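Local coordinates for Myo-inositol phosphohydrolase (Mitsuokella multacida, PDB 4WU3), which probably removes phosphate groups from myo-inositol hexakisphosphate as a PTP-like phytase, and is seen here with an inositol tetrakisphosphate bound, at residues A[70-84]-A[264-277]. The protein carries 2 engineered substitutions. Sequence-based numbering, arbitrary orientation.
Sequences KYVGVTKTGIMPTRK and DVSFDDIIQRQKLI
Leu276 and Tyr71 meet with the methyl CD1 over the centre of the tyrosine ring, a CH-pi contact of 4.0 Å from CD1 to the ring centroid. The same methyl also meets Pro81 tip to tip, CD1 standing 3.5 Å from CD, a tight contact roughly at right angles to the direction of the ring; Met80 SD closes in from the loop. Ile277 CG2 lies at the ring's edge. One turn before Leu276, Arg273 sends its guanidinium to the loop backbone: NH1 and NH2 together grip Lys84 O end-on (2.9 and 3.0 Å), and NH1 also donates to Thr82 O; both oxygens lie close to the guanidinium plane. The chain is extended from CG to NE (chi2 -159°, chi3 -163°), which carries the charge past Tyr71 OH to this turn, where Asp257 of helix 247-261 forms a salt bridge with NH2. A methionine in place of Arg273 would probably leave the carbonyls of Thr82 and Lys84 without these donors and Asp257 without its cationic mate. Val72 N donates to Leu276 O (2.9 Å), and beside Arg273 a water links Lys76 N to Gln272 OE1, while Gln272 NE2 is hydrogen-bonded to Asp281 OD2. Second-shell bonds set the loop's shape: Tyr71 OH donates to Pro81 O (2.8 Å), and Thr82 OG1 accepts from Lys84 N in an ST turn. Ser266 N-caps the helix. Together these contacts clasp the irregular connection between strands 65-66 and 91-94 onto helix 267-276, at the periphery of a PTP-like phosphatase domain.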
ATOM      1  N   LYS A  70      -2.497 -22.013 -25.701  1.00 15.70           N
ATOM      2  CA  LYS A  70      -1.915 -21.132 -26.707  1.00 17.53           C
ATOM      3  C   LYS A  70      -2.000 -19.673 -26.260  1.00 16.06           C
ATOM      4  O   LYS A  70      -2.814 -19.309 -25.400  1.00 16.87           O
ATOM      5  CB  LYS A  70      -2.616 -21.324 -28.059  1.00 20.40           C
ATOM      6  CG  LYS A  70      -4.076 -20.893 -28.089  1.00 26.93           C
ATOM      7  CD  LYS A  70      -4.768 -21.286 -29.390  1.00 30.99           C
ATOM      8  CE  LYS A  70      -6.285 -21.362 -29.226  1.00 37.80           C
ATOM      9  NZ  LYS A  70      -6.888 -20.096 -28.718  1.00 42.32           N
ATOM     10  N   TYR A  71      -1.152 -18.835 -26.839  1.00 13.48           N
ATOM     11  CA  TYR A  71      -1.191 -17.411 -26.540  1.00 12.14           C
ATOM     12  C   TYR A  71      -2.431 -16.792 -27.174  1.00 11.84           C
ATOM     13  O   TYR A  71      -2.801 -17.142 -28.284  1.00 12.07           O
ATOM     14  CB  TYR A  71       0.054 -16.718 -27.094  1.00 10.92           C
ATOM     15  CG  TYR A  71       1.376 -17.086 -26.437  1.00 10.84           C
ATOM     16  CD1 TYR A  71       1.438 -17.557 -25.133  1.00 10.88           C
ATOM     17  CD2 TYR A  71       2.568 -16.917 -27.117  1.00 10.51           C
ATOM     18  CE1 TYR A  71       2.653 -17.870 -24.536  1.00  9.99           C
ATOM     19  CE2 TYR A  71       3.782 -17.211 -26.529  1.00 10.07           C
ATOM     20  CZ  TYR A  71       3.824 -17.678 -25.237  1.00 10.11           C
ATOM     21  OH  TYR A  71       5.048 -17.968 -24.668  1.00  8.47           O
ATOM     22  N   VAL A  72      -3.071 -15.868 -26.465  1.00 12.63           N
ATOM     23  CA  VAL A  72      -4.148 -15.068 -27.036  1.00 13.89           C
ATOM     24  C   VAL A  72      -3.792 -13.602 -26.860  1.00 13.82           C
ATOM     25  O   VAL A  72      -3.395 -13.196 -25.777  1.00 13.06           O
ATOM     26  CB  VAL A  72      -5.500 -15.327 -26.338  1.00 15.96           C
ATOM     27  CG1 VAL A  72      -6.583 -14.434 -26.933  1.00 15.51           C
ATOM     28  CG2 VAL A  72      -5.896 -16.797 -26.452  1.00 17.18           C
ATOM     29  N   GLY A  73      -3.932 -12.816 -27.923  1.00 14.00           N
ATOM     30  CA  GLY A  73      -3.596 -11.389 -27.893  1.00 14.18           C
ATOM     31  C   GLY A  73      -2.158 -11.158 -28.329  1.00 16.78           C
ATOM     32  O   GLY A  73      -1.527 -12.057 -28.904  1.00 15.21           O
ATOM     33  N   VAL A  74      -1.636  -9.960 -28.050  1.00 17.07           N
ATOM     34  CA  VAL A  74      -0.272  -9.583 -28.444  1.00 18.24           C
ATOM     35  C   VAL A  74       0.459  -8.932 -27.288  1.00 18.22           C
ATOM     36  O   VAL A  74      -0.175  -8.466 -26.348  1.00 22.52           O
ATOM     37  CB  VAL A  74      -0.275  -8.541 -29.585  1.00 19.48           C
ATOM     38  CG1 VAL A  74      -0.777  -9.153 -30.885  1.00 20.31           C
ATOM     39  CG2 VAL A  74      -1.107  -7.319 -29.197  1.00 18.54           C
ATOM     40  N   THR A  75       1.787  -8.880 -27.371  1.00 15.95           N
ATOM     41  CA  THR A  75       2.584  -8.069 -26.452  1.00 15.76           C
ATOM     42  C   THR A  75       2.730  -6.655 -26.998  1.00 15.22           C
ATOM     43  O   THR A  75       2.436  -6.387 -28.162  1.00 16.25           O
ATOM     44  CB  THR A  75       4.005  -8.621 -26.238  1.00 15.73           C
ATOM     45  OG1 THR A  75       4.730  -8.577 -27.474  1.00 16.35           O
ATOM     46  CG2 THR A  75       3.967 -10.059 -25.706  1.00 16.15           C
ATOM     47  N   LYS A  76       3.211  -5.751 -26.159  1.00 13.90           N
ATOM     48  CA  LYS A  76       3.366  -4.360 -26.564  1.00 14.74           C
ATOM     49  C   LYS A  76       4.401  -4.191 -27.670  1.00 11.99           C
ATOM     50  O   LYS A  76       4.303  -3.266 -28.477  1.00 11.30           O
ATOM     51  CB  LYS A  76       3.718  -3.483 -25.354  1.00 15.54           C
ATOM     52  CG  LYS A  76       5.079  -3.776 -24.757  1.00 18.10           C
ATOM     53  CD  LYS A  76       5.379  -2.850 -23.590  1.00 20.28           C
ATOM     54  CE  LYS A  76       6.860  -2.867 -23.250  1.00 21.68           C
ATOM     55  NZ  LYS A  76       7.145  -1.994 -22.078  1.00 23.09           N
ATOM     56  N   THR A  77       5.378  -5.092 -27.722  1.00 12.46           N
ATOM     57  CA  THR A  77       6.429  -5.025 -28.739  1.00 12.49           C
ATOM     58  C   THR A  77       6.025  -5.730 -30.019  1.00 13.01           C
ATOM     59  O   THR A  77       6.670  -5.566 -31.051  1.00 14.42           O
ATOM     60  CB  THR A  77       7.732  -5.698 -28.260  1.00 13.38           C
ATOM     61  OG1 THR A  77       7.484  -7.081 -27.973  1.00 13.65           O
ATOM     62  CG2 THR A  77       8.288  -5.001 -27.024  1.00 13.51           C
ATOM     63  N   GLY A  78       4.978  -6.544 -29.943  1.00 14.11           N
ATOM     64  CA  GLY A  78       4.622  -7.446 -31.042  1.00 15.96           C
ATOM     65  C   GLY A  78       5.462  -8.718 -31.091  1.00 15.34           C
ATOM     66  O   GLY A  78       5.278  -9.564 -31.961  1.00 16.20           O
ATOM     67  N   ILE A  79       6.395  -8.858 -30.163  1.00 16.29           N
ATOM     68  CA  ILE A  79       7.240 -10.045 -30.121  1.00 17.67           C
ATOM     69  C   ILE A  79       6.765 -10.995 -29.031  1.00 17.96           C
ATOM     70  O   ILE A  79       6.577 -10.595 -27.884  1.00 18.25           O
ATOM     71  CB  ILE A  79       8.697  -9.682 -29.828  1.00 18.23           C
ATOM     72  CG1 ILE A  79       9.246  -8.783 -30.933  1.00 20.08           C
ATOM     73  CG2 ILE A  79       9.531 -10.945 -29.687  1.00 17.29           C
ATOM     74  CD1 ILE A  79      10.523  -8.073 -30.542  1.00 21.28           C
ATOM     75  N   MET A  80       6.584 -12.258 -29.394  1.00 19.17           N
ATOM     76  CA  MET A  80       6.047 -13.242 -28.466  1.00 19.97           C
ATOM     77  C   MET A  80       7.149 -13.809 -27.596  1.00 17.28           C
ATOM     78  O   MET A  80       8.255 -14.027 -28.062  1.00 19.09           O
ATOM     79  CB  MET A  80       5.337 -14.368 -29.226  1.00 19.62           C
ATOM     80  CG  MET A  80       4.014 -13.945 -29.853  1.00 18.74           C
ATOM     81  SD  MET A  80       2.902 -13.184 -28.651  1.00 21.14           S
ATOM     82  CE  MET A  80       1.324 -13.371 -29.476  1.00 21.09           C
ATOM     83  N   PRO A  81       6.854 -14.023 -26.315  1.00 14.86           N
ATOM     84  CA  PRO A  81       7.824 -14.688 -25.479  1.00 14.86           C
ATOM     85  C   PRO A  81       7.929 -16.165 -25.836  1.00 13.59           C
ATOM     86  O   PRO A  81       6.950 -16.781 -26.267  1.00 12.28           O
ATOM     87  CB  PRO A  81       7.249 -14.525 -24.076  1.00 16.65           C
ATOM     88  CG  PRO A  81       5.775 -14.455 -24.284  1.00 16.83           C
ATOM     89  CD  PRO A  81       5.581 -13.782 -25.617  1.00 16.54           C
ATOM     90  N   THR A  82       9.125 -16.712 -25.662  1.00 13.33           N
ATOM     91  CA  THR A  82       9.368 -18.127 -25.844  1.00 12.80           C
ATOM     92  C   THR A  82       8.332 -18.929 -25.076  1.00 13.31           C
ATOM     93  O   THR A  82       7.894 -18.500 -24.013  1.00 12.23           O
ATOM     94  CB  THR A  82      10.767 -18.490 -25.322  1.00 13.01           C
ATOM     95  OG1 THR A  82      10.988 -19.896 -25.444  1.00 14.08           O
ATOM     96  CG2 THR A  82      10.904 -18.091 -23.875  1.00 13.71           C
ATOM     97  N   ARG A  83       7.946 -20.087 -25.620  1.00 14.52           N
ATOM     98  CA  ARG A  83       7.000 -20.992 -24.961  1.00 14.72           C
ATOM     99  C   ARG A  83       7.745 -22.069 -24.183  1.00 17.43           C
ATOM    100  O   ARG A  83       7.135 -22.992 -23.653  1.00 17.50           O
ATOM    101  CB  ARG A  83       6.076 -21.666 -25.983  1.00 15.75           C
ATOM    102  CG  ARG A  83       5.021 -20.752 -26.600  1.00 16.50           C
ATOM    103  CD  ARG A  83       3.980 -21.547 -27.375  1.00 17.40           C
ATOM    104  NE  ARG A  83       3.345 -22.552 -26.527  1.00 17.18           N
ATOM    105  CZ  ARG A  83       2.310 -22.312 -25.732  1.00 16.19           C
ATOM    106  NH1 ARG A  83       1.807 -23.264 -24.990  1.00 17.15           N
ATOM    107  NH2 ARG A  83       1.770 -21.121 -25.666  1.00 15.63           N
ATOM    108  N   LYS A  84       9.069 -21.958 -24.114  1.00 18.32           N
ATOM    109  CA  LYS A  84       9.870 -23.027 -23.526  1.00 20.73           C
ATOM    110  C   LYS A  84       9.446 -23.382 -22.097  1.00 19.59           C
ATOM    111  O   LYS A  84       9.326 -22.510 -21.229  1.00 15.12           O
ATOM    112  CB  LYS A  84      11.358 -22.684 -23.546  1.00 24.31           C
ATOM    113  CG  LYS A  84      12.185 -23.738 -22.835  1.00 30.13           C
ATOM    114  CD  LYS A  84      13.674 -23.530 -23.007  1.00 37.92           C
ATOM    115  CE  LYS A  84      14.423 -24.767 -22.538  1.00 44.78           C
ATOM    116  NZ  LYS A  84      15.889 -24.628 -22.739  1.00 47.66           N
ATOM    117  N   ASP A 264      15.905 -21.210 -17.508  1.00 20.29           N
ATOM    118  CA  ASP A 264      15.971 -21.179 -18.957  1.00 20.71           C
ATOM    119  C   ASP A 264      15.204 -20.021 -19.558  1.00 17.16           C
ATOM    120  O   ASP A 264      15.387 -19.710 -20.726  1.00 16.39           O
ATOM    121  CB  ASP A 264      15.413 -22.485 -19.511  1.00 23.38           C
ATOM    122  CG  ASP A 264      16.148 -23.691 -18.976  1.00 27.44           C
ATOM    123  OD1 ASP A 264      17.396 -23.654 -18.925  1.00 31.37           O
ATOM    124  OD2 ASP A 264      15.480 -24.670 -18.594  1.00 29.98           O
ATOM    125  N   VAL A 265      14.346 -19.387 -18.761  1.00 15.18           N
ATOM    126  CA  VAL A 265      13.441 -18.349 -19.271  1.00 13.09           C
ATOM    127  C   VAL A 265      13.545 -17.066 -18.456  1.00 11.15           C
ATOM    128  O   VAL A 265      13.634 -17.096 -17.229  1.00 12.43           O
ATOM    129  CB  VAL A 265      11.979 -18.860 -19.273  1.00 12.18           C
ATOM    130  CG1 VAL A 265      11.031 -17.813 -19.817  1.00 10.99           C
ATOM    131  CG2 VAL A 265      11.879 -20.137 -20.092  1.00 12.43           C
ATOM    132  N   SER A 266      13.516 -15.930 -19.137  1.00  9.94           N
ATOM    133  CA  SER A 266      13.668 -14.657 -18.455  1.00  9.52           C
ATOM    134  C   SER A 266      12.422 -14.281 -17.665  1.00  9.19           C
ATOM    135  O   SER A 266      11.314 -14.738 -17.950  1.00  9.35           O
ATOM    136  CB  SER A 266      13.968 -13.558 -19.455  1.00  9.34           C
ATOM    137  OG  SER A 266      12.813 -13.276 -20.217  1.00 10.36           O
ATOM    138  N   PHE A 267      12.617 -13.435 -16.668  1.00  9.45           N
ATOM    139  CA  PHE A 267      11.523 -12.930 -15.860  1.00  9.62           C
ATOM    140  C   PHE A 267      10.455 -12.269 -16.728  1.00  9.94           C
ATOM    141  O   PHE A 267       9.268 -12.568 -16.604  1.00  8.87           O
ATOM    142  CB  PHE A 267      12.048 -11.941 -14.807  1.00  9.31           C
ATOM    143  CG  PHE A 267      10.960 -11.249 -14.046  1.00  8.89           C
ATOM    144  CD1 PHE A 267      10.228 -11.931 -13.088  1.00  8.64           C
ATOM    145  CD2 PHE A 267      10.663  -9.929 -14.295  1.00  8.43           C
ATOM    146  CE1 PHE A 267       9.216 -11.306 -12.398  1.00  8.43           C
ATOM    147  CE2 PHE A 267       9.651  -9.298 -13.612  1.00  8.35           C
ATOM    148  CZ  PHE A 267       8.920  -9.989 -12.670  1.00  8.52           C
ATOM    149  N   ASP A 268      10.880 -11.390 -17.628  1.00 10.58           N
ATOM    150  CA  ASP A 268       9.934 -10.667 -18.475  1.00 10.62           C
ATOM    151  C   ASP A 268       9.071 -11.594 -19.329  1.00 10.36           C
ATOM    152  O   ASP A 268       7.897 -11.321 -19.557  1.00 10.47           O
ATOM    153  CB  ASP A 268      10.687  -9.690 -19.380  1.00 10.92           C
ATOM    154  CG  ASP A 268      11.211  -8.485 -18.624  1.00 12.36           C
ATOM    155  OD1 ASP A 268      10.733  -8.232 -17.492  1.00 12.99           O
ATOM    156  OD2 ASP A 268      12.097  -7.785 -19.159  1.00 13.30           O
ATOM    157  N   ASP A 269       9.664 -12.675 -19.821  1.00 10.43           N
ATOM    158  CA  ASP A 269       8.957 -13.591 -20.688  1.00 10.97           C
ATOM    159  C   ASP A 269       7.886 -14.317 -19.884  1.00 11.18           C
ATOM    160  O   ASP A 269       6.754 -14.506 -20.342  1.00 11.52           O
ATOM    161  CB  ASP A 269       9.935 -14.573 -21.346  1.00 13.26           C
ATOM    162  CG  ASP A 269      10.605 -13.990 -22.601  1.00 16.72           C
ATOM    163  OD1 ASP A 269      10.232 -12.862 -23.032  1.00 19.19           O
ATOM    164  OD2 ASP A 269      11.506 -14.657 -23.159  1.00 16.11           O
ATOM    165  N   ILE A 270       8.229 -14.699 -18.665  1.00  9.83           N
ATOM    166  CA  ILE A 270       7.271 -15.376 -17.820  1.00  9.43           C
ATOM    167  C   ILE A 270       6.055 -14.474 -17.554  1.00  9.10           C
ATOM    168  O   ILE A 270       4.916 -14.885 -17.755  1.00  8.93           O
ATOM    169  CB  ILE A 270       7.942 -15.849 -16.517  1.00  9.07           C
ATOM    170  CG1 ILE A 270       8.949 -16.964 -16.835  1.00  9.14           C
ATOM    171  CG2 ILE A 270       6.899 -16.352 -15.541  1.00  9.31           C
ATOM    172  CD1 ILE A 270       9.638 -17.551 -15.617  1.00  9.63           C
ATOM    173  N   ILE A 271       6.304 -13.241 -17.128  1.00  9.11           N
ATOM    174  CA  ILE A 271       5.232 -12.278 -16.863  1.00  9.48           C
ATOM    175  C   ILE A 271       4.327 -12.118 -18.088  1.00  9.44           C
ATOM    176  O   ILE A 271       3.101 -12.182 -17.978  1.00  8.25           O
ATOM    177  CB  ILE A 271       5.807 -10.894 -16.470  1.00  9.02           C
ATOM    178  CG1 ILE A 271       6.484 -10.970 -15.103  1.00  8.41           C
ATOM    179  CG2 ILE A 271       4.709  -9.829 -16.458  1.00  9.20           C
ATOM    180  CD1 ILE A 271       5.523 -11.272 -13.978  1.00  8.43           C
ATOM    181  N   GLN A 272       4.938 -11.914 -19.253  1.00  9.67           N
ATOM    182  CA  GLN A 272       4.184 -11.762 -20.490  1.00  9.55           C
ATOM    183  C   GLN A 272       3.406 -13.022 -20.837  1.00  9.76           C
ATOM    184  O   GLN A 272       2.226 -12.935 -21.172  1.00  8.36           O
ATOM    185  CB  GLN A 272       5.098 -11.406 -21.654  1.00 10.74           C
ATOM    186  CG  GLN A 272       5.465  -9.940 -21.717  1.00 11.91           C
ATOM    187  CD  GLN A 272       4.243  -9.058 -21.641  1.00 12.61           C
ATOM    188  OE1 GLN A 272       3.377  -9.109 -22.505  1.00 12.83           O
ATOM    189  NE2 GLN A 272       4.161  -8.251 -20.586  1.00 13.49           N
ATOM    190  N   ARG A 273       4.037 -14.194 -20.771  1.00  9.51           N
ATOM    191  CA  ARG A 273       3.309 -15.379 -21.221  1.00 10.93           C
ATOM    192  C   ARG A 273       2.142 -15.735 -20.293  1.00 10.34           C
ATOM    193  O   ARG A 273       1.101 -16.196 -20.760  1.00  9.75           O
ATOM    194  CB  ARG A 273       4.228 -16.564 -21.513  1.00 12.11           C
ATOM    195  CG  ARG A 273       4.902 -17.221 -20.330  1.00 13.57           C
ATOM    196  CD  ARG A 273       6.116 -17.970 -20.847  1.00 13.80           C
ATOM    197  NE  ARG A 273       6.614 -18.954 -19.903  1.00 14.21           N
ATOM    198  CZ  ARG A 273       7.464 -19.925 -20.222  1.00 14.44           C
ATOM    199  NH1 ARG A 273       7.920 -20.036 -21.465  1.00 14.77           N
ATOM    200  NH2 ARG A 273       7.859 -20.785 -19.296  1.00 14.45           N
ATOM    201  N   GLN A 274       2.282 -15.466 -18.996  1.00 10.64           N
ATOM    202  CA  GLN A 274       1.167 -15.702 -18.080  1.00 10.12           C
ATOM    203  C   GLN A 274       0.018 -14.724 -18.318  1.00 10.77           C
ATOM    204  O   GLN A 274      -1.122 -15.021 -17.973  1.00 12.13           O
ATOM    205  CB  GLN A 274       1.625 -15.677 -16.626  1.00  9.50           C
ATOM    206  CG  GLN A 274       2.539 -16.846 -16.253  1.00  9.38           C
ATOM    207  CD  GLN A 274       1.868 -18.217 -16.351  1.00  8.39           C
ATOM    208  OE1 GLN A 274       0.678 -18.371 -16.050  1.00  7.91           O
ATOM    209  NE2 GLN A 274       2.644 -19.226 -16.745  1.00  7.88           N
ATOM    210  N   LYS A 275       0.303 -13.576 -18.931  1.00 11.30           N
ATOM    211  CA  LYS A 275      -0.770 -12.686 -19.386  1.00 12.08           C
ATOM    212  C   LYS A 275      -1.399 -13.246 -20.653  1.00 12.39           C
ATOM    213  O   LYS A 275      -2.618 -13.276 -20.787  1.00 11.55           O
ATOM    214  CB  LYS A 275      -0.266 -11.267 -19.656  1.00 13.60           C
ATOM    215  CG  LYS A 275      -1.207 -10.446 -20.534  1.00 15.14           C
ATOM    216  CD  LYS A 275      -2.457 -10.046 -19.772  1.00 18.26           C
ATOM    217  CE  LYS A 275      -3.629  -9.716 -20.692  1.00 22.30           C
ATOM    218  NZ  LYS A 275      -4.336 -10.938 -21.200  1.00 22.93           N
ATOM    219  N   LEU A 276      -0.568 -13.708 -21.579  1.00 12.56           N
ATOM    220  CA  LEU A 276      -1.072 -14.184 -22.865  1.00 13.75           C
ATOM    221  C   LEU A 276      -2.026 -15.386 -22.759  1.00 13.64           C
ATOM    222  O   LEU A 276      -2.951 -15.502 -23.558  1.00 15.38           O
ATOM    223  CB  LEU A 276       0.090 -14.500 -23.803  1.00 13.38           C
ATOM    224  CG  LEU A 276       0.841 -13.246 -24.256  1.00 13.59           C
ATOM    225  CD1 LEU A 276       2.196 -13.586 -24.848  1.00 13.47           C
ATOM    226  CD2 LEU A 276       0.011 -12.463 -25.260  1.00 14.30           C
ATOM    227  N   ILE A 277      -1.808 -16.272 -21.786  1.00 12.01           N
ATOM    228  CA  ILE A 277      -2.704 -17.414 -21.589  1.00 12.14           C
ATOM    229  C   ILE A 277      -3.757 -17.127 -20.513  1.00 12.65           C
ATOM    230  O   ILE A 277      -4.658 -17.934 -20.268  1.00 13.49           O
ATOM    231  CB  ILE A 277      -1.935 -18.685 -21.190  1.00 10.56           C
ATOM    232  CG1 ILE A 277      -1.323 -18.519 -19.801  1.00 10.22           C
ATOM    233  CG2 ILE A 277      -0.867 -18.994 -22.226  1.00  9.87           C
ATOM    234  CD1 ILE A 277      -0.738 -19.782 -19.222  1.00  9.99           C
TER
HETATM  235  O   HOH W   1      -3.397 -10.804 -24.086  1.00 15.79           O
HETATM  236  O   HOH W   2       3.208  -6.238 -23.134  1.00 17.57           O
HETATM  237  O   HOH W   3      11.988 -14.905 -25.512  1.00 34.88           O